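Local coordinates for protein bifunctional endomannanase/endoglucanase (Caldanaerobius polysaccharolyticus, PDB 3W0K) that probably hydrolyses beta-1,4-linked mannans and glucans, as a bifunctional endomannanase/endoglucanase of glycoside hydrolase family 5, at residues 234-245 against 276-286. Residues are numbered along the deposited sequence; the frame is centred on the assembly and turned at random.
Sequences KDTLREYYKPWR and DVLSLYKEFEW
Leu280 is the knob here: it pushes into a hole framed by Lys234, Leu237, Arg238 and Tyr241, locking together two neighbouring outer helices of the (beta/alpha)8 barrel, 234-249 and 267-284, which cross at -50° with 10.2 Å between the segment axes. Its two methyls divide the hollow. CD1 fills the inner half, 3.6 Å from Leu237 CB and at the edge of the Tyr241 ring, while CD2 sits over one face of the Arg238 guanidinium. That flat group is also gripped end-on by Glu283: NH2 donates to OE1 at 2.8 Å, on its syn lone pair, and NH1 reaches OE2, the two planes turned 39° apart. An alanine in place of Arg238 would probably leave the Glu283 carboxylate without its charged mate and uncover the outer methyl of Leu280. Lys234, its CG anti to the backbone N and the chain extended beyond, runs past Leu280 to donate from NZ to Ser279 OG, which is also hydrogen-bonded to Glu275 O. Deeper in, the six-membered ring of Trp286 points its edge at one face of Tyr241 in a T-shaped (edge-to-face) stack, planes at 87°, with Tyr240 covering the other face; Tyr281 OH donates to Tyr241 OH at 2.8 Å, and that oxygen is also hydrogen-bonded to the backbone O of Arg196. Glu285, with positive phi, is the C-prime residue of the Schellman motif that ends the helix; Trp286 N closes it on Tyr281 O, and Trp286 NE1 is tied to Gln248. At the far end Arg245, bent at its second and third torsions, folds back over Phe284, where its CD stands 3.5 Å from the ring centroid, nearly on the ring normal.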
loop_
_atom_site.group_PDB
_atom_site.type_symbol
_atom_site.label_atom_id
_atom_site.label_comp_id
_atom_site.label_asym_id
_atom_site.label_seq_id
_atom_site.Cartn_x
_atom_site.Cartn_y
_atom_site.Cartn_z
ATOM N N LYS A 234 -0.925 -18.662 -13.077
ATOM C CA LYS A 234 -0.985 -18.893 -11.636
ATOM C C LYS A 234 0.296 -19.517 -11.076
ATOM O O LYS A 234 0.723 -19.173 -9.972
ATOM C CB LYS A 234 -2.204 -19.739 -11.267
ATOM C CG LYS A 234 -2.528 -19.716 -9.779
ATOM C CD LYS A 234 -3.828 -20.439 -9.481
ATOM C CE LYS A 234 -4.136 -20.415 -7.996
ATOM N NZ LYS A 234 -5.430 -21.079 -7.689
ATOM N N ASP A 235 0.915 -20.415 -11.839
ATOM C CA ASP A 235 2.156 -21.055 -11.405
ATOM C C ASP A 235 3.277 -20.026 -11.287
ATOM O O ASP A 235 4.105 -20.103 -10.377
ATOM C CB ASP A 235 2.575 -22.166 -12.377
ATOM C CG ASP A 235 1.752 -23.436 -12.215
ATOM O OD1 ASP A 235 1.108 -23.617 -11.160
ATOM O OD2 ASP A 235 1.769 -24.272 -13.144
ATOM N N THR A 236 3.297 -19.071 -12.215
ATOM C CA THR A 236 4.307 -18.015 -12.214
ATOM C C THR A 236 4.093 -17.114 -11.002
ATOM O O THR A 236 5.053 -16.639 -10.393
ATOM C CB THR A 236 4.238 -17.168 -13.496
ATOM O OG1 THR A 236 4.201 -18.033 -14.637
ATOM C CG2 THR A 236 5.465 -16.274 -13.607
ATOM N N LEU A 237 2.829 -16.885 -10.650
ATOM C CA LEU A 237 2.509 -16.062 -9.487
ATOM C C LEU A 237 2.987 -16.757 -8.214
ATOM O O LEU A 237 3.444 -16.101 -7.277
ATOM C CB LEU A 237 1.008 -15.771 -9.418
ATOM C CG LEU A 237 0.504 -14.703 -10.390
ATOM C CD1 LEU A 237 -1.013 -14.747 -10.487
ATOM C CD2 LEU A 237 0.976 -13.325 -9.927
ATOM N N ARG A 238 2.898 -18.088 -8.186
ATOM C CA ARG A 238 3.360 -18.847 -7.028
ATOM C C ARG A 238 4.874 -18.689 -6.897
ATOM O O ARG A 238 5.397 -18.553 -5.792
ATOM C CB ARG A 238 3.002 -20.331 -7.165
ATOM C CG ARG A 238 1.516 -20.632 -7.053
ATOM C CD ARG A 238 1.261 -22.134 -7.143
ATOM N NE ARG A 238 -0.157 -22.466 -7.035
ATOM C CZ ARG A 238 -0.817 -22.601 -5.889
ATOM N NH1 ARG A 238 -0.197 -22.429 -4.729
ATOM N NH2 ARG A 238 -2.104 -22.916 -5.902
ATOM N N GLU A 239 5.572 -18.713 -8.033
ATOM C CA GLU A 239 7.025 -18.546 -8.042
ATOM C C GLU A 239 7.370 -17.157 -7.511
ATOM O O GLU A 239 8.279 -17.001 -6.697
ATOM C CB GLU A 239 7.582 -18.704 -9.456
ATOM C CG GLU A 239 7.516 -20.122 -10.004
ATOM C CD GLU A 239 8.125 -20.239 -11.390
ATOM O OE1 GLU A 239 9.229 -19.688 -11.607
ATOM O OE2 GLU A 239 7.502 -20.886 -12.261
ATOM N N TYR A 240 6.603 -16.168 -7.957
ATOM C CA TYR A 240 6.786 -14.777 -7.552
ATOM C C TYR A 240 6.575 -14.593 -6.049
ATOM O O TYR A 240 7.285 -13.819 -5.404
ATOM C CB TYR A 240 5.819 -13.887 -8.343
ATOM C CG TYR A 240 5.694 -12.474 -7.827
ATOM C CD1 TYR A 240 6.734 -11.558 -7.977
ATOM C CD2 TYR A 240 4.536 -12.056 -7.180
ATOM C CE1 TYR A 240 6.620 -10.257 -7.490
ATOM C CE2 TYR A 240 4.412 -10.762 -6.691
ATOM C CZ TYR A 240 5.453 -9.870 -6.847
ATOM O OH TYR A 240 5.314 -8.595 -6.352
ATOM N N TYR A 241 5.606 -15.312 -5.494
ATOM C CA TYR A 241 5.306 -15.212 -4.071
ATOM C C TYR A 241 6.071 -16.181 -3.174
ATOM O O TYR A 241 6.021 -16.053 -1.952
ATOM C CB TYR A 241 3.800 -15.360 -3.832
ATOM C CG TYR A 241 2.994 -14.142 -4.229
ATOM C CD1 TYR A 241 3.293 -12.885 -3.704
ATOM C CD2 TYR A 241 1.936 -14.243 -5.130
ATOM C CE1 TYR A 241 2.557 -11.758 -4.069
ATOM C CE2 TYR A 241 1.196 -13.125 -5.503
ATOM C CZ TYR A 241 1.515 -11.884 -4.970
ATOM O OH TYR A 241 0.808 -10.773 -5.366
ATOM N N LYS A 242 6.812 -17.115 -3.771
ATOM C CA LYS A 242 7.560 -18.099 -2.989
ATOM C C LYS A 242 8.445 -17.510 -1.885
ATOM O O LYS A 242 8.407 -17.984 -0.752
ATOM C CB LYS A 242 8.371 -19.036 -3.891
ATOM C CG LYS A 242 9.005 -20.195 -3.132
ATOM C CD LYS A 242 9.751 -21.144 -4.053
ATOM C CE LYS A 242 10.251 -22.364 -3.289
ATOM N NZ LYS A 242 11.136 -22.002 -2.143
ATOM N N PRO A 243 9.247 -16.470 -2.194
ATOM C CA PRO A 243 10.102 -15.884 -1.153
ATOM C C PRO A 243 9.283 -15.322 0.012
ATOM O O PRO A 243 9.732 -15.319 1.162
ATOM C CB PRO A 243 10.840 -14.777 -1.905
ATOM C CG PRO A 243 10.933 -15.323 -3.298
ATOM C CD PRO A 243 9.537 -15.860 -3.504
ATOM N N TRP A 244 8.081 -14.840 -0.297
ATOM C CA TRP A 244 7.187 -14.294 0.719
ATOM C C TRP A 244 6.568 -15.425 1.537
ATOM O O TRP A 244 6.398 -15.304 2.747
ATOM C CB TRP A 244 6.107 -13.431 0.066
ATOM C CG TRP A 244 6.658 -12.173 -0.534
ATOM C CD1 TRP A 244 7.212 -12.025 -1.772
ATOM C CD2 TRP A 244 6.722 -10.887 0.092
ATOM N NE1 TRP A 244 7.622 -10.722 -1.957
ATOM C CE2 TRP A 244 7.331 -10.004 -0.827
ATOM C CE3 TRP A 244 6.322 -10.395 1.342
ATOM C CZ2 TRP A 244 7.550 -8.651 -0.537
ATOM C CZ3 TRP A 244 6.540 -9.050 1.633
ATOM C CH2 TRP A 244 7.149 -8.194 0.694
ATOM N N ARG A 245 6.256 -16.531 0.869
ATOM C CA ARG A 245 5.684 -17.699 1.534
ATOM C C ARG A 245 6.711 -18.368 2.441
ATOM O O ARG A 245 6.366 -18.862 3.519
ATOM C CB ARG A 245 5.161 -18.699 0.501
ATOM C CG ARG A 245 3.804 -18.326 -0.057
ATOM C CD ARG A 245 2.709 -18.549 0.980
ATOM N NE ARG A 245 2.298 -19.952 1.053
ATOM C CZ ARG A 245 1.437 -20.443 1.940
ATOM N NH1 ARG A 245 0.887 -19.655 2.857
ATOM N NH2 ARG A 245 1.083 -21.721 1.880
ATOM N N ASP A 276 -6.951 -15.483 -10.123
ATOM C CA ASP A 276 -5.709 -16.154 -9.759
ATOM C C ASP A 276 -5.061 -15.580 -8.501
ATOM O O ASP A 276 -4.759 -16.325 -7.569
ATOM C CB ASP A 276 -4.705 -16.112 -10.911
ATOM C CG ASP A 276 -4.920 -17.221 -11.922
ATOM O OD1 ASP A 276 -5.796 -18.086 -11.706
ATOM O OD2 ASP A 276 -4.191 -17.234 -12.931
ATOM N N VAL A 277 -4.846 -14.264 -8.465
ATOM C CA VAL A 277 -4.214 -13.662 -7.291
ATOM C C VAL A 277 -5.049 -13.798 -6.029
ATOM O O VAL A 277 -4.524 -14.163 -4.983
ATOM C CB VAL A 277 -3.802 -12.175 -7.502
ATOM C CG1 VAL A 277 -2.735 -12.075 -8.580
ATOM C CG2 VAL A 277 -5.003 -11.312 -7.841
ATOM N N LEU A 278 -6.355 -13.565 -6.135
ATOM C CA LEU A 278 -7.229 -13.677 -4.972
ATOM C C LEU A 278 -7.330 -15.113 -4.455
ATOM O O LEU A 278 -7.332 -15.332 -3.243
ATOM C CB LEU A 278 -8.613 -13.093 -5.272
ATOM C CG LEU A 278 -8.648 -11.563 -5.362
ATOM C CD1 LEU A 278 -9.983 -11.094 -5.912
ATOM C CD2 LEU A 278 -8.387 -10.953 -3.991
ATOM N N SER A 279 -7.385 -16.091 -5.362
ATOM C CA SER A 279 -7.453 -17.493 -4.938
ATOM C C SER A 279 -6.155 -17.863 -4.222
ATOM O O SER A 279 -6.161 -18.657 -3.284
ATOM C CB SER A 279 -7.724 -18.436 -6.120
ATOM O OG SER A 279 -6.679 -18.416 -7.072
ATOM N N LEU A 280 -5.044 -17.270 -4.656
ATOM C CA LEU A 280 -3.758 -17.513 -4.012
ATOM C C LEU A 280 -3.760 -16.892 -2.619
ATOM O O LEU A 280 -3.281 -17.499 -1.667
ATOM C CB LEU A 280 -2.609 -16.930 -4.836
ATOM C CG LEU A 280 -2.139 -17.768 -6.023
ATOM C CD1 LEU A 280 -1.034 -17.042 -6.759
ATOM C CD2 LEU A 280 -1.646 -19.124 -5.524
ATOM N N TYR A 281 -4.304 -15.682 -2.500
ATOM C CA TYR A 281 -4.355 -15.012 -1.202
ATOM C C TYR A 281 -5.207 -15.811 -0.215
ATOM O O TYR A 281 -4.867 -15.908 0.962
ATOM C CB TYR A 281 -4.901 -13.586 -1.337
ATOM C CG TYR A 281 -4.052 -12.663 -2.187
ATOM C CD1 TYR A 281 -2.719 -12.967 -2.482
ATOM C CD2 TYR A 281 -4.592 -11.495 -2.717
ATOM C CE1 TYR A 281 -1.949 -12.125 -3.290
ATOM C CE2 TYR A 281 -3.835 -10.648 -3.520
ATOM C CZ TYR A 281 -2.519 -10.968 -3.804
ATOM O OH TYR A 281 -1.790 -10.133 -4.616
ATOM N N LYS A 282 -6.290 -16.409 -0.708
ATOM C CA LYS A 282 -7.166 -17.216 0.136
ATOM C C LYS A 282 -6.423 -18.465 0.606
ATOM O O LYS A 282 -6.469 -18.818 1.787
ATOM C CB LYS A 282 -8.429 -17.624 -0.627
ATOM C CG LYS A 282 -9.457 -18.328 0.249
ATOM C CD LYS A 282 -10.704 -18.688 -0.527
ATOM C CE LYS A 282 -11.766 -19.266 0.394
ATOM N NZ LYS A 282 -13.007 -19.616 -0.347
ATOM N N GLU A 283 -5.715 -19.106 -0.319
ATOM C CA GLU A 283 -4.944 -20.310 -0.010
ATOM C C GLU A 283 -3.839 -20.015 1.003
ATOM O O GLU A 283 -3.613 -20.789 1.937
ATOM C CB GLU A 283 -4.328 -20.882 -1.290
ATOM C CG GLU A 283 -3.485 -22.132 -1.069
ATOM C CD GLU A 283 -2.814 -22.627 -2.334
ATOM O OE1 GLU A 283 -3.417 -22.514 -3.420
ATOM O OE2 GLU A 283 -1.678 -23.136 -2.239
ATOM N N PHE A 284 -3.167 -18.880 0.815
ATOM C CA PHE A 284 -2.076 -18.455 1.690
ATOM C C PHE A 284 -2.593 -17.859 2.994
ATOM O O PHE A 284 -1.831 -17.688 3.950
ATOM C CB PHE A 284 -1.213 -17.391 0.997
ATOM C CG PHE A 284 -0.533 -17.854 -0.266
ATOM C CD1 PHE A 284 -0.426 -19.207 -0.583
ATOM C CD2 PHE A 284 0.020 -16.921 -1.137
ATOM C CE1 PHE A 284 0.223 -19.618 -1.745
ATOM C CE2 PHE A 284 0.670 -17.320 -2.300
ATOM C CZ PHE A 284 0.771 -18.674 -2.604
ATOM N N GLU A 285 -3.887 -17.538 3.019
ATOM C CA GLU A 285 -4.544 -16.920 4.168
ATOM C C GLU A 285 -3.973 -15.519 4.398
ATOM O O GLU A 285 -3.660 -15.126 5.524
ATOM C CB GLU A 285 -4.420 -17.788 5.425
ATOM C CG GLU A 285 -5.192 -19.101 5.331
ATOM C CD GLU A 285 -5.224 -19.877 6.638
ATOM O OE1 GLU A 285 -4.882 -19.307 7.697
ATOM O OE2 GLU A 285 -5.605 -21.068 6.606
ATOM N N TRP A 286 -3.828 -14.782 3.301
ATOM C CA TRP A 286 -3.307 -13.423 3.335
ATOM C C TRP A 286 -4.413 -12.392 3.205
ATOM O O TRP A 286 -5.346 -12.559 2.413
ATOM C CB TRP A 286 -2.353 -13.176 2.168
ATOM C CG TRP A 286 -1.030 -13.862 2.229
ATOM C CD1 TRP A 286 -0.535 -14.631 3.241
ATOM C CD2 TRP A 286 -0.016 -13.817 1.221
ATOM N NE1 TRP A 286 0.730 -15.070 2.923
ATOM C CE2 TRP A 286 1.072 -14.585 1.687
ATOM C CE3 TRP A 286 0.078 -13.201 -0.036
ATOM C CZ2 TRP A 286 2.244 -14.754 0.942
ATOM C CZ3 TRP A 286 1.243 -13.370 -0.780
ATOM C CH2 TRP A 286 2.310 -14.141 -0.285
HETATM O O HOH W 1 -3.248 -19.114 -14.687
HETATM O O HOH W 2 -5.374 -21.163 -4.867
HETATM O O HOH W 3 -1.605 -21.428 3.900
#